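Protein ElaA (Pseudomonas aeruginosa, PDB 1XEB) probably transfers an acyl group, most likely acetyl, from acyl-coenzyme A to an amine, as expected of a GNAT-fold N-acyltransferase of the ElaA family. Local coordinates at residues A[120-125]-A[145-150]; A[35-40]-A[78-83]; A[92-97]-A[126-131]. One frame throughout, in Å; residues are numbered along the deposited sequence.

Overall arrangement
Three contacts tie together the single GNAT-type domain, and all of them reach its one mixed sheet. Contact 2 closes first along the chain, joining the loop after helix 15-32 to strand 76-83. Contacts 1 and 3 follow with alternating segments: helix 92-108 meets the turn after helix 122-126, and that short helix packs on strand 142-149. Their centres lie about 9 Å apart, and strands 130-132 and 142-149 are neighbours in the sheet, so the two touch directly. Contact 2 is about 18 Å from each, centre to centre. Contact 2 thus lies apart from contacts 1 and 3, which adjoin, though all three reach the same sheet.

Contact 1. Residues A[120-125]-A[145-150]; sequences HLQAYY and IGMRRA
Q122 and Y125, one turn apart on the short helix 122-126, face alternate residues of strand 142-149, with Q122 CA 7.8 Å from I145 CA and Y125 CA 8.2 Å from M147 CA. That spacing suits a helix lying on a sheet; I145 and M147 both point at the helix and make the contact.

M147, a selenomethionine, is the main contributor on the strand side, matched by Q122 on the helix side. Its chain runs extended through chi2 and then bends at chi3 (76°), which brings the terminal methyl back against the helix. There CE of M147 lies 3.3 Å from the backbone O of Q122 and 3.7 Å from its CG. The selenium sits between the two helix residues, 3.9 Å from CB of Y125. It also approaches the ring of Y125 obliquely, 5.3 Å from the centroid and 60° off the normal, a Met-aromatic contact.

In the GNAT fold a short helix follows the strand after the central one; helix 122-126, after strand 113-118, has that place. The Y125 side chain also touches L115 and A117 of strand 113-118, so it spans two neighbouring strands, while F130 packs on it from strand 130-132.

Q122 reaches farther along the strand. With CG opposite the backbone N (chi1 -174°) and the chain extended beyond it, the side chain crosses that of I145 at about a right angle. The amide end rests on the I145 methyl, CD1 being 3.5 Å from OE1 of Q122 and 3.7 Å from its NE2. No hydrogen bond joins the two segments; NE2 of Q122 is instead bonded to the backbone O of A119, which ties the amide to the loop entering the helix.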
ATOM      1  N   HIS A 120     -14.802   4.614  -6.222  1.00 43.78           N
ATOM      2  CA  HIS A 120     -15.575   5.382  -5.250  1.00 45.90           C
ATOM      3  C   HIS A 120     -14.804   6.205  -4.209  1.00 46.88           C
ATOM      4  O   HIS A 120     -15.069   7.402  -4.061  1.00 49.70           O
ATOM      5  CB  HIS A 120     -16.619   4.487  -4.544  1.00 46.92           C
ATOM      6  CG  HIS A 120     -16.036   3.461  -3.621  1.00 47.77           C
ATOM      7  ND1 HIS A 120     -15.791   2.163  -4.012  1.00 48.27           N
ATOM      8  CD2 HIS A 120     -15.649   3.544  -2.325  1.00 46.85           C
ATOM      9  CE1 HIS A 120     -15.278   1.489  -2.997  1.00 47.49           C
ATOM     10  NE2 HIS A 120     -15.181   2.306  -1.962  1.00 47.42           N
ATOM     11  N   LEU A 121     -13.866   5.608  -3.482  1.00 45.77           N
ATOM     12  CA  LEU A 121     -13.143   6.401  -2.489  1.00 45.25           C
ATOM     13  C   LEU A 121     -12.172   7.362  -3.156  1.00 43.23           C
ATOM     14  O   LEU A 121     -11.041   7.546  -2.708  1.00 42.92           O
ATOM     15  CB  LEU A 121     -12.418   5.500  -1.475  1.00 47.82           C
ATOM     16  CG  LEU A 121     -12.017   4.071  -1.842  1.00 49.17           C
ATOM     17  CD1 LEU A 121     -11.125   4.110  -3.057  1.00 51.51           C
ATOM     18  CD2 LEU A 121     -11.299   3.400  -0.664  1.00 48.88           C
ATOM     19  N   GLN A 122     -12.648   7.993  -4.224  1.00 41.00           N
ATOM     20  CA  GLN A 122     -11.853   8.939  -5.001  1.00 39.70           C
ATOM     21  C   GLN A 122     -11.702  10.286  -4.274  1.00 39.23           C
ATOM     22  O   GLN A 122     -10.675  10.955  -4.410  1.00 38.80           O
ATOM     23  CB  GLN A 122     -12.494   9.119  -6.386  1.00 37.70           C
ATOM     24  CG  GLN A 122     -11.707   9.961  -7.372  1.00 37.29           C
ATOM     25  CD  GLN A 122     -12.362  10.027  -8.757  1.00 37.53           C
ATOM     26  OE1 GLN A 122     -12.055  10.913  -9.566  1.00 37.81           O
ATOM     27  NE2 GLN A 122     -13.255   9.084  -9.034  1.00 34.32           N
ATOM     28  N   ALA A 123     -12.709  10.672  -3.489  1.00 37.61           N
ATOM     29  CA  ALA A 123     -12.648  11.929  -2.743  1.00 36.95           C
ATOM     30  C   ALA A 123     -11.697  11.781  -1.561  1.00 36.18           C
ATOM     31  O   ALA A 123     -10.939  12.695  -1.229  1.00 37.86           O
ATOM     32  CB  ALA A 123     -14.030  12.318  -2.243  1.00 36.46           C
ATOM     33  N   TYR A 124     -11.749  10.618  -0.929  1.00 33.18           N
ATOM     34  CA  TYR A 124     -10.908  10.313   0.217  1.00 33.77           C
ATOM     35  C   TYR A 124      -9.439  10.642  -0.034  1.00 33.84           C
ATOM     36  O   TYR A 124      -8.760  11.188   0.826  1.00 33.04           O
ATOM     37  CB  TYR A 124     -11.064   8.833   0.570  1.00 34.41           C
ATOM     38  CG  TYR A 124     -10.193   8.366   1.701  1.00 35.11           C
ATOM     39  CD1 TYR A 124      -8.870   7.971   1.480  1.00 35.72           C
ATOM     40  CD2 TYR A 124     -10.694   8.300   2.996  1.00 34.71           C
ATOM     41  CE1 TYR A 124      -8.067   7.514   2.533  1.00 33.24           C
ATOM     42  CE2 TYR A 124      -9.903   7.850   4.048  1.00 35.47           C
ATOM     43  CZ  TYR A 124      -8.596   7.458   3.809  1.00 34.28           C
ATOM     44  OH  TYR A 124      -7.845   6.995   4.858  1.00 35.98           O
ATOM     45  N   TYR A 125      -8.953  10.299  -1.220  1.00 34.87           N
ATOM     46  CA  TYR A 125      -7.562  10.553  -1.580  1.00 33.01           C
ATOM     47  C   TYR A 125      -7.373  11.985  -2.047  1.00 32.49           C
ATOM     48  O   TYR A 125      -6.322  12.578  -1.838  1.00 34.34           O
ATOM     49  CB  TYR A 125      -7.119   9.585  -2.681  1.00 31.82           C
ATOM     50  CG  TYR A 125      -7.083   8.154  -2.224  1.00 31.11           C
ATOM     51  CD1 TYR A 125      -6.063   7.689  -1.400  1.00 30.26           C
ATOM     52  CD2 TYR A 125      -8.097   7.272  -2.573  1.00 30.18           C
ATOM     53  CE1 TYR A 125      -6.059   6.385  -0.935  1.00 31.12           C
ATOM     54  CE2 TYR A 125      -8.105   5.973  -2.109  1.00 30.08           C
ATOM     55  CZ  TYR A 125      -7.088   5.532  -1.290  1.00 30.86           C
ATOM     56  OH  TYR A 125      -7.123   4.237  -0.804  1.00 32.88           O
ATOM     57  N   ILE A 145      -9.372   3.847 -10.370  1.00 28.29           N
ATOM     58  CA  ILE A 145      -8.972   5.025 -11.099  1.00 26.04           C
ATOM     59  C   ILE A 145      -7.600   5.422 -10.577  1.00 24.88           C
ATOM     60  O   ILE A 145      -7.376   5.472  -9.381  1.00 23.88           O
ATOM     61  CB  ILE A 145     -10.023   6.155 -10.881  1.00 29.31           C
ATOM     62  CG1 ILE A 145      -9.667   7.391 -11.690  1.00 27.66           C
ATOM     63  CG2 ILE A 145     -10.122   6.505  -9.402  1.00 29.35           C
ATOM     64  CD1 ILE A 145     -10.813   8.398 -11.727  1.00 32.52           C
ATOM     65  N   GLY A 146      -6.669   5.672 -11.483  1.00 24.10           N
ATOM     66  CA  GLY A 146      -5.342   6.047 -11.056  1.00 23.67           C
ATOM     67  C   GLY A 146      -5.284   7.505 -10.671  1.00 23.92           C
ATOM     68  O   GLY A 146      -5.784   8.371 -11.385  1.00 24.18           O
HETATM   69  N   MSE A 147      -4.642   7.775  -9.541  1.00 26.04           N
HETATM   70  CA  MSE A 147      -4.513   9.127  -9.032  1.00 27.47           C
HETATM   71  C   MSE A 147      -3.077   9.392  -8.640  1.00 27.30           C
HETATM   72  O   MSE A 147      -2.382   8.488  -8.165  1.00 27.82           O
HETATM   73  CB  MSE A 147      -5.415   9.302  -7.803  1.00 29.50           C
HETATM   74  CG  MSE A 147      -6.851   8.850  -8.024  1.00 34.51           C
HETATM   75 SE   MSE A 147      -8.018   9.138  -6.490  1.00 41.25          SE
HETATM   76  CE  MSE A 147      -8.253  11.051  -6.710  1.00 37.78           C
ATOM     77  N   ARG A 148      -2.619  10.624  -8.848  1.00 28.17           N
ATOM     78  CA  ARG A 148      -1.264  10.977  -8.456  1.00 30.22           C
ATOM     79  C   ARG A 148      -1.282  12.253  -7.639  1.00 30.86           C
ATOM     80  O   ARG A 148      -2.135  13.116  -7.823  1.00 30.52           O
ATOM     81  CB  ARG A 148      -0.341  11.144  -9.669  1.00 32.16           C
ATOM     82  CG  ARG A 148      -0.649  12.337 -10.529  1.00 36.14           C
ATOM     83  CD  ARG A 148       0.510  13.306 -10.544  1.00 38.17           C
ATOM     84  NE  ARG A 148       1.730  12.698 -11.052  1.00 38.73           N
ATOM     85  CZ  ARG A 148       2.835  13.380 -11.344  1.00 40.68           C
ATOM     86  NH1 ARG A 148       3.914  12.745 -11.795  1.00 40.05           N
ATOM     87  NH2 ARG A 148       2.855  14.700 -11.199  1.00 40.15           N
ATOM     88  N   ARG A 149      -0.321  12.354  -6.731  1.00 32.15           N
ATOM     89  CA  ARG A 149      -0.208  13.486  -5.846  1.00 34.34           C
ATOM     90  C   ARG A 149       1.040  14.308  -6.112  1.00 36.94           C
ATOM     91  O   ARG A 149       2.144  13.775  -6.122  1.00 37.08           O
ATOM     92  CB  ARG A 149      -0.201  12.983  -4.400  1.00 33.16           C
ATOM     93  CG  ARG A 149       0.060  14.045  -3.355  1.00 31.62           C
ATOM     94  CD  ARG A 149       0.077  13.408  -1.978  1.00 33.94           C
ATOM     95  NE  ARG A 149      -0.074  14.396  -0.917  1.00 33.77           N
ATOM     96  CZ  ARG A 149       0.933  15.020  -0.325  1.00 34.55           C
ATOM     97  NH1 ARG A 149       0.681  15.906   0.624  1.00 34.66           N
ATOM     98  NH2 ARG A 149       2.185  14.741  -0.668  1.00 35.17           N
ATOM     99  N   ALA A 150       0.836  15.609  -6.323  1.00 41.34           N
ATOM    100  CA  ALA A 150       1.897  16.594  -6.558  1.00 44.31           C
ATOM    101  C   ALA A 150       3.027  16.127  -7.464  1.00 47.28           C
ATOM    102  O   ALA A 150       4.171  16.020  -6.952  1.00 47.30           O
ATOM    103  CB  ALA A 150       2.471  17.063  -5.223  1.00 45.68           C
ATOM    104  OXT ALA A 150       2.751  15.889  -8.670  1.00 49.68           O
TER

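Contact 2. Residues A[35-40]-A[78-83]; sequences CPYQEV and IGRVVS
R80 and E39 form a salt bridge between strand 76-83 and the loop after helix 15-32, with R80 NE modelled a very short 2.5 Å from OE2 of E39. The carboxylate meets the guanidinium at its edge, near the plane, yet the two planes stand 83° apart, so the pairing uses one oxygen and is not a flat two-pronged one. A second bond runs from R80 NH1 to the backbone O of E39, at 3.2 Å and fairly straight (158°). The same residue therefore holds the arginine by side chain and by main chain. E39 folds to do this: its chain bends at chi2 (60°), bringing the carboxylate round to NE. OE2 also pairs with R25 of helix 15-32, and this shared carboxylate probably offsets the closeness of the two arginines.

In the GNAT fold strand 76-83 is a central strand of the sheet, and here R80 projects from it toward the loop that links helix 15-32 to strand 50-56.

Y37 lies against the arginine. Its hydroxyl sits above one face of the guanidinium, 3.2 Å from R80 NE, at an angle too poor for a hydrogen bond; it donates instead to E39 OE1, in a contact modelled very short at 2.4 Å. Outside this cluster F29 packs against Y37, E39 and R80, while Y63 and R65 of strand 59-67 also touch the arginine side chain.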
ATOM      1  N   CYS A  35     -11.221 -12.890  -4.274  1.00 29.77           N
ATOM      2  CA  CYS A  35     -10.528 -12.579  -5.504  1.00 29.11           C
ATOM      3  C   CYS A  35      -9.328 -13.508  -5.684  1.00 26.97           C
ATOM      4  O   CYS A  35      -8.274 -13.293  -5.108  1.00 26.19           O
ATOM      5  CB  CYS A  35     -10.082 -11.116  -5.449  1.00 29.29           C
ATOM      6  SG  CYS A  35      -9.359 -10.507  -6.969  1.00 30.53           S
ATOM      7  N   PRO A  36      -9.487 -14.564  -6.490  1.00 26.70           N
ATOM      8  CA  PRO A  36      -8.395 -15.508  -6.716  1.00 25.38           C
ATOM      9  C   PRO A  36      -7.407 -14.993  -7.741  1.00 26.28           C
ATOM     10  O   PRO A  36      -7.327 -15.520  -8.865  1.00 25.60           O
ATOM     11  CB  PRO A  36      -9.124 -16.758  -7.182  1.00 25.79           C
ATOM     12  CG  PRO A  36     -10.234 -16.182  -8.016  1.00 27.01           C
ATOM     13  CD  PRO A  36     -10.720 -15.014  -7.171  1.00 27.20           C
ATOM     14  N   TYR A  37      -6.662 -13.961  -7.344  1.00 24.71           N
ATOM     15  CA  TYR A  37      -5.671 -13.351  -8.211  1.00 22.58           C
ATOM     16  C   TYR A  37      -4.288 -13.622  -7.625  1.00 23.90           C
ATOM     17  O   TYR A  37      -4.172 -14.133  -6.514  1.00 20.76           O
ATOM     18  CB  TYR A  37      -5.930 -11.849  -8.344  1.00 21.17           C
ATOM     19  CG  TYR A  37      -5.306 -10.981  -7.268  1.00 20.28           C
ATOM     20  CD1 TYR A  37      -5.642 -11.136  -5.923  1.00 19.25           C
ATOM     21  CD2 TYR A  37      -4.387  -9.991  -7.604  1.00 18.17           C
ATOM     22  CE1 TYR A  37      -5.070 -10.314  -4.935  1.00 20.42           C
ATOM     23  CE2 TYR A  37      -3.817  -9.171  -6.639  1.00 21.04           C
ATOM     24  CZ  TYR A  37      -4.158  -9.331  -5.309  1.00 21.33           C
ATOM     25  OH  TYR A  37      -3.583  -8.501  -4.375  1.00 19.47           O
ATOM     26  N   GLN A  38      -3.252 -13.274  -8.383  1.00 23.89           N
ATOM     27  CA  GLN A  38      -1.871 -13.518  -7.985  1.00 24.60           C
ATOM     28  C   GLN A  38      -1.308 -12.473  -7.050  1.00 25.09           C
ATOM     29  O   GLN A  38      -0.636 -11.539  -7.476  1.00 26.02           O
ATOM     30  CB  GLN A  38      -0.981 -13.629  -9.232  1.00 24.46           C
ATOM     31  CG  GLN A  38       0.509 -13.717  -8.930  1.00 23.70           C
ATOM     32  CD  GLN A  38       0.843 -14.816  -7.919  1.00 27.62           C
ATOM     33  OE1 GLN A  38       0.544 -14.706  -6.709  1.00 22.02           O
ATOM     34  NE2 GLN A  38       1.460 -15.890  -8.414  1.00 25.35           N
ATOM     35  N   GLU A  39      -1.568 -12.663  -5.763  1.00 25.69           N
ATOM     36  CA  GLU A  39      -1.111 -11.758  -4.725  1.00 23.87           C
ATOM     37  C   GLU A  39       0.407 -11.610  -4.700  1.00 23.99           C
ATOM     38  O   GLU A  39       0.919 -10.514  -4.485  1.00 24.80           O
ATOM     39  CB  GLU A  39      -1.608 -12.268  -3.370  1.00 23.83           C
ATOM     40  CG  GLU A  39      -1.293 -11.381  -2.173  1.00 22.91           C
ATOM     41  CD  GLU A  39      -1.899 -10.000  -2.300  1.00 23.12           C
ATOM     42  OE1 GLU A  39      -3.130  -9.921  -2.483  1.00 23.00           O
ATOM     43  OE2 GLU A  39      -1.147  -9.002  -2.214  1.00 23.06           O
ATOM     44  N   VAL A  40       1.127 -12.711  -4.894  1.00 22.32           N
ATOM     45  CA  VAL A  40       2.593 -12.693  -4.875  1.00 21.29           C
ATOM     46  C   VAL A  40       3.007 -12.311  -6.286  1.00 21.96           C
ATOM     47  O   VAL A  40       3.419 -13.156  -7.079  1.00 18.86           O
ATOM     48  CB  VAL A  40       3.131 -14.088  -4.531  1.00 21.03           C
ATOM     49  CG1 VAL A  40       4.625 -14.031  -4.273  1.00 19.49           C
ATOM     50  CG2 VAL A  40       2.369 -14.637  -3.341  1.00 17.00           C
ATOM     51  N   ILE A  78       2.272   3.585  -4.482  1.00 22.01           N
ATOM     52  CA  ILE A  78       1.738   3.108  -3.206  1.00 21.22           C
ATOM     53  C   ILE A  78       0.664   2.075  -3.545  1.00 20.21           C
ATOM     54  O   ILE A  78      -0.192   2.334  -4.369  1.00 23.35           O
ATOM     55  CB  ILE A  78       1.111   4.280  -2.420  1.00 20.54           C
ATOM     56  CG1 ILE A  78       2.190   5.034  -1.672  1.00 21.15           C
ATOM     57  CG2 ILE A  78       0.050   3.787  -1.470  1.00 24.86           C
ATOM     58  CD1 ILE A  78       1.682   6.324  -1.080  1.00 25.28           C
ATOM     59  N   GLY A  79       0.711   0.908  -2.914  1.00 19.85           N
ATOM     60  CA  GLY A  79      -0.274  -0.113  -3.201  1.00 19.34           C
ATOM     61  C   GLY A  79      -0.399  -1.117  -2.072  1.00 20.71           C
ATOM     62  O   GLY A  79       0.260  -0.980  -1.038  1.00 21.59           O
ATOM     63  N   ARG A  80      -1.233  -2.133  -2.284  1.00 19.89           N
ATOM     64  CA  ARG A  80      -1.481  -3.176  -1.297  1.00 20.86           C
ATOM     65  C   ARG A  80      -1.803  -2.580   0.083  1.00 21.50           C
ATOM     66  O   ARG A  80      -1.344  -3.078   1.118  1.00 19.11           O
ATOM     67  CB  ARG A  80      -0.270  -4.100  -1.219  1.00 21.29           C
ATOM     68  CG  ARG A  80      -0.040  -4.919  -2.479  1.00 21.42           C
ATOM     69  CD  ARG A  80      -1.173  -5.898  -2.673  1.00 22.26           C
ATOM     70  NE  ARG A  80      -0.867  -6.987  -3.606  1.00 23.95           N
ATOM     71  CZ  ARG A  80      -0.873  -6.884  -4.927  1.00 21.90           C
ATOM     72  NH1 ARG A  80      -0.584  -7.945  -5.675  1.00 23.89           N
ATOM     73  NH2 ARG A  80      -1.167  -5.728  -5.503  1.00 21.43           N
ATOM     74  N   VAL A  81      -2.583  -1.499   0.079  1.00 21.94           N
ATOM     75  CA  VAL A  81      -2.976  -0.821   1.310  1.00 24.38           C
ATOM     76  C   VAL A  81      -4.000  -1.711   2.001  1.00 24.69           C
ATOM     77  O   VAL A  81      -5.065  -2.000   1.445  1.00 24.83           O
ATOM     78  CB  VAL A  81      -3.583   0.577   1.017  1.00 24.67           C
ATOM     79  CG1 VAL A  81      -4.146   1.179   2.299  1.00 23.83           C
ATOM     80  CG2 VAL A  81      -2.507   1.497   0.443  1.00 21.62           C
ATOM     81  N   VAL A  82      -3.668  -2.152   3.210  1.00 24.37           N
ATOM     82  CA  VAL A  82      -4.541  -3.070   3.931  1.00 25.84           C
ATOM     83  C   VAL A  82      -4.461  -2.917   5.447  1.00 27.07           C
ATOM     84  O   VAL A  82      -3.447  -2.503   6.007  1.00 25.91           O
ATOM     85  CB  VAL A  82      -4.188  -4.548   3.549  1.00 25.23           C
ATOM     86  CG1 VAL A  82      -2.798  -4.911   4.063  1.00 24.00           C
ATOM     87  CG2 VAL A  82      -5.206  -5.509   4.113  1.00 24.92           C
ATOM     88  N   SER A  83      -5.548  -3.264   6.110  1.00 27.48           N
ATOM     89  CA  SER A  83      -5.591  -3.192   7.553  1.00 28.15           C
ATOM     90  C   SER A  83      -6.412  -4.396   7.967  1.00 27.92           C
ATOM     91  O   SER A  83      -7.399  -4.719   7.317  1.00 26.44           O
ATOM     92  CB  SER A  83      -6.268  -1.892   8.003  1.00 28.29           C
ATOM     93  OG  SER A  83      -7.668  -1.949   7.780  1.00 30.88           O
TER

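Contact 3. Residues A[92-97]-A[126-131]; sequences LGHQLM and GRYGFV
Y128 sits in the type I turn G126-G129 and reaches across to helix 92-108, the helix that in the GNAT fold follows the central strand. The turn belongs to a Schellman motif ending helix 122-126, with G129, at positive phi, as its C-prime residue.

From CB, which points at helix 92-108, the side chain leaves the turn with CG beside the backbone N, and the ring extends toward the helix. CB itself lies at the edge of the F130 ring, in its plane. Next comes the ring, one face of which is covered by M97, a selenomethionine. CG of M97 stands over the face, 3.5 Å from the centroid, a CH-pi contact. It is nearest CE1 of Y128, at 3.3 Å, while CB of M97 approaches both CE1 and CZ. Bends at chi2 and chi3 carry the M97 selenium above the same ring at a greater distance, 5.2 Å from the centroid, which makes a long Met-aromatic contact.

Farther out, the ring of H94 meets that of Y128 rim to rim, the planes being only 18° apart. The H94 ring also meets that of Y124. Behind Y128, its backbone O accepts a bond from NE of R149 on strand 142-149. At the far tip, OH of Y128 lies near the H94 ring plane and shares a hydrogen bond with ND1 of H94 at 2.8 Å and 161°.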
ATOM      1  N   LEU A  92      -6.828   3.500  10.996  1.00 31.81           N
ATOM      2  CA  LEU A  92      -5.508   3.007  10.611  1.00 29.92           C
ATOM      3  C   LEU A  92      -5.206   3.517   9.211  1.00 28.55           C
ATOM      4  O   LEU A  92      -4.052   3.792   8.870  1.00 27.84           O
ATOM      5  CB  LEU A  92      -5.453   1.478  10.632  1.00 30.05           C
ATOM      6  CG  LEU A  92      -4.850   0.864  11.902  1.00 30.84           C
ATOM      7  CD1 LEU A  92      -5.064  -0.644  11.899  1.00 31.76           C
ATOM      8  CD2 LEU A  92      -3.371   1.186  11.980  1.00 27.71           C
ATOM      9  N   GLY A  93      -6.256   3.648   8.405  1.00 27.79           N
ATOM     10  CA  GLY A  93      -6.094   4.149   7.054  1.00 27.74           C
ATOM     11  C   GLY A  93      -5.363   5.485   7.024  1.00 29.76           C
ATOM     12  O   GLY A  93      -4.433   5.681   6.225  1.00 30.24           O
ATOM     13  N   HIS A  94      -5.773   6.414   7.886  1.00 27.28           N
ATOM     14  CA  HIS A  94      -5.130   7.724   7.938  1.00 27.92           C
ATOM     15  C   HIS A  94      -3.677   7.632   8.438  1.00 28.95           C
ATOM     16  O   HIS A  94      -2.801   8.393   7.995  1.00 28.69           O
ATOM     17  CB  HIS A  94      -5.938   8.685   8.824  1.00 26.75           C
ATOM     18  CG  HIS A  94      -7.228   9.139   8.206  1.00 27.00           C
ATOM     19  ND1 HIS A  94      -7.288   9.792   6.992  1.00 27.53           N
ATOM     20  CD2 HIS A  94      -8.508   9.032   8.636  1.00 27.36           C
ATOM     21  CE1 HIS A  94      -8.547  10.063   6.699  1.00 25.84           C
ATOM     22  NE2 HIS A  94      -9.308   9.611   7.680  1.00 25.42           N
ATOM     23  N   GLN A  95      -3.410   6.705   9.353  1.00 29.06           N
ATOM     24  CA  GLN A  95      -2.048   6.546   9.869  1.00 30.68           C
ATOM     25  C   GLN A  95      -1.125   5.964   8.793  1.00 30.64           C
ATOM     26  O   GLN A  95       0.059   6.323   8.705  1.00 31.73           O
ATOM     27  CB  GLN A  95      -2.060   5.655  11.110  1.00 30.75           C
ATOM     28  CG  GLN A  95      -2.939   6.199  12.227  1.00 32.49           C
ATOM     29  CD  GLN A  95      -2.977   5.287  13.450  1.00 36.36           C
ATOM     30  OE1 GLN A  95      -1.963   5.090  14.137  1.00 36.58           O
ATOM     31  NE2 GLN A  95      -4.150   4.722  13.727  1.00 35.36           N
ATOM     32  N   LEU A  96      -1.678   5.077   7.967  1.00 29.18           N
ATOM     33  CA  LEU A  96      -0.922   4.457   6.889  1.00 29.42           C
ATOM     34  C   LEU A  96      -0.559   5.527   5.867  1.00 30.08           C
ATOM     35  O   LEU A  96       0.617   5.750   5.567  1.00 29.87           O
ATOM     36  CB  LEU A  96      -1.758   3.365   6.219  1.00 26.51           C
ATOM     37  CG  LEU A  96      -1.895   2.037   6.961  1.00 24.96           C
ATOM     38  CD1 LEU A  96      -3.173   1.345   6.540  1.00 22.81           C
ATOM     39  CD2 LEU A  96      -0.675   1.167   6.685  1.00 21.90           C
HETATM   40  N   MSE A  97      -1.576   6.199   5.351  1.00 30.90           N
HETATM   41  CA  MSE A  97      -1.368   7.242   4.365  1.00 33.23           C
HETATM   42  C   MSE A  97      -0.395   8.310   4.856  1.00 33.27           C
HETATM   43  O   MSE A  97       0.445   8.786   4.083  1.00 33.49           O
HETATM   44  CB  MSE A  97      -2.699   7.890   4.012  1.00 39.54           C
HETATM   45  CG  MSE A  97      -2.770   8.386   2.569  1.00 48.91           C
HETATM   46 SE   MSE A  97      -2.489   6.951   1.280  1.00 59.35          SE
HETATM   47  CE  MSE A  97      -3.085   5.443   2.326  1.00 52.24           C
ATOM     48  N   GLY A 126      -8.395  12.535  -2.689  1.00 31.47           N
ATOM     49  CA  GLY A 126      -8.294  13.897  -3.163  1.00 30.90           C
ATOM     50  C   GLY A 126      -7.953  14.816  -2.011  1.00 33.03           C
ATOM     51  O   GLY A 126      -7.345  15.867  -2.207  1.00 32.33           O
ATOM     52  N   ARG A 127      -8.343  14.418  -0.803  1.00 33.47           N
ATOM     53  CA  ARG A 127      -8.060  15.222   0.382  1.00 34.12           C
ATOM     54  C   ARG A 127      -6.601  15.103   0.782  1.00 32.83           C
ATOM     55  O   ARG A 127      -6.087  15.913   1.555  1.00 31.95           O
ATOM     56  CB  ARG A 127      -8.970  14.811   1.545  1.00 34.80           C
ATOM     57  CG  ARG A 127     -10.301  15.557   1.531  1.00 39.24           C
ATOM     58  CD  ARG A 127     -11.477  14.614   1.655  1.00 41.46           C
ATOM     59  NE  ARG A 127     -12.691  15.224   1.124  1.00 45.42           N
ATOM     60  CZ  ARG A 127     -13.842  14.575   0.964  1.00 45.67           C
ATOM     61  NH1 ARG A 127     -13.930  13.289   1.296  1.00 45.75           N
ATOM     62  NH2 ARG A 127     -14.900  15.209   0.478  1.00 44.86           N
ATOM     63  N   TYR A 128      -5.932  14.086   0.258  1.00 30.32           N
ATOM     64  CA  TYR A 128      -4.517  13.912   0.552  1.00 29.44           C
ATOM     65  C   TYR A 128      -3.745  14.555  -0.586  1.00 27.75           C
ATOM     66  O   TYR A 128      -2.528  14.445  -0.683  1.00 25.49           O
ATOM     67  CB  TYR A 128      -4.176  12.436   0.665  1.00 29.58           C
ATOM     68  CG  TYR A 128      -4.364  11.876   2.047  1.00 30.60           C
ATOM     69  CD1 TYR A 128      -3.287  11.780   2.926  1.00 31.37           C
ATOM     70  CD2 TYR A 128      -5.604  11.405   2.465  1.00 30.37           C
ATOM     71  CE1 TYR A 128      -3.438  11.215   4.188  1.00 33.39           C
ATOM     72  CE2 TYR A 128      -5.770  10.837   3.725  1.00 32.35           C
ATOM     73  CZ  TYR A 128      -4.684  10.740   4.580  1.00 32.86           C
ATOM     74  OH  TYR A 128      -4.823  10.139   5.810  1.00 31.00           O
ATOM     75  N   GLY A 129      -4.481  15.227  -1.456  1.00 27.33           N
ATOM     76  CA  GLY A 129      -3.846  15.903  -2.562  1.00 29.82           C
ATOM     77  C   GLY A 129      -3.744  15.112  -3.840  1.00 30.19           C
ATOM     78  O   GLY A 129      -3.088  15.553  -4.785  1.00 31.58           O
ATOM     79  N   PHE A 130      -4.375  13.948  -3.890  1.00 30.51           N
ATOM     80  CA  PHE A 130      -4.324  13.149  -5.107  1.00 31.49           C
ATOM     81  C   PHE A 130      -5.374  13.647  -6.098  1.00 31.01           C
ATOM     82  O   PHE A 130      -6.441  14.096  -5.698  1.00 29.15           O
ATOM     83  CB  PHE A 130      -4.563  11.672  -4.785  1.00 31.34           C
ATOM     84  CG  PHE A 130      -3.376  10.981  -4.158  1.00 30.66           C
ATOM     85  CD1 PHE A 130      -2.438  10.326  -4.949  1.00 30.89           C
ATOM     86  CD2 PHE A 130      -3.208  10.976  -2.777  1.00 27.90           C
ATOM     87  CE1 PHE A 130      -1.340   9.664  -4.368  1.00 31.36           C
ATOM     88  CE2 PHE A 130      -2.129  10.329  -2.191  1.00 28.99           C
ATOM     89  CZ  PHE A 130      -1.188   9.667  -2.989  1.00 30.15           C
ATOM     90  N   VAL A 131      -5.052  13.583  -7.391  1.00 31.46           N
ATOM     91  CA  VAL A 131      -5.976  13.998  -8.443  1.00 30.43           C
ATOM     92  C   VAL A 131      -6.051  12.886  -9.482  1.00 29.49           C
ATOM     93  O   VAL A 131      -5.064  12.197  -9.727  1.00 29.86           O
ATOM     94  CB  VAL A 131      -5.504  15.308  -9.134  1.00 33.17           C
ATOM     95  CG1 VAL A 131      -6.466  15.687 -10.268  1.00 31.46           C
ATOM     96  CG2 VAL A 131      -5.434  16.441  -8.111  1.00 31.93           C
TER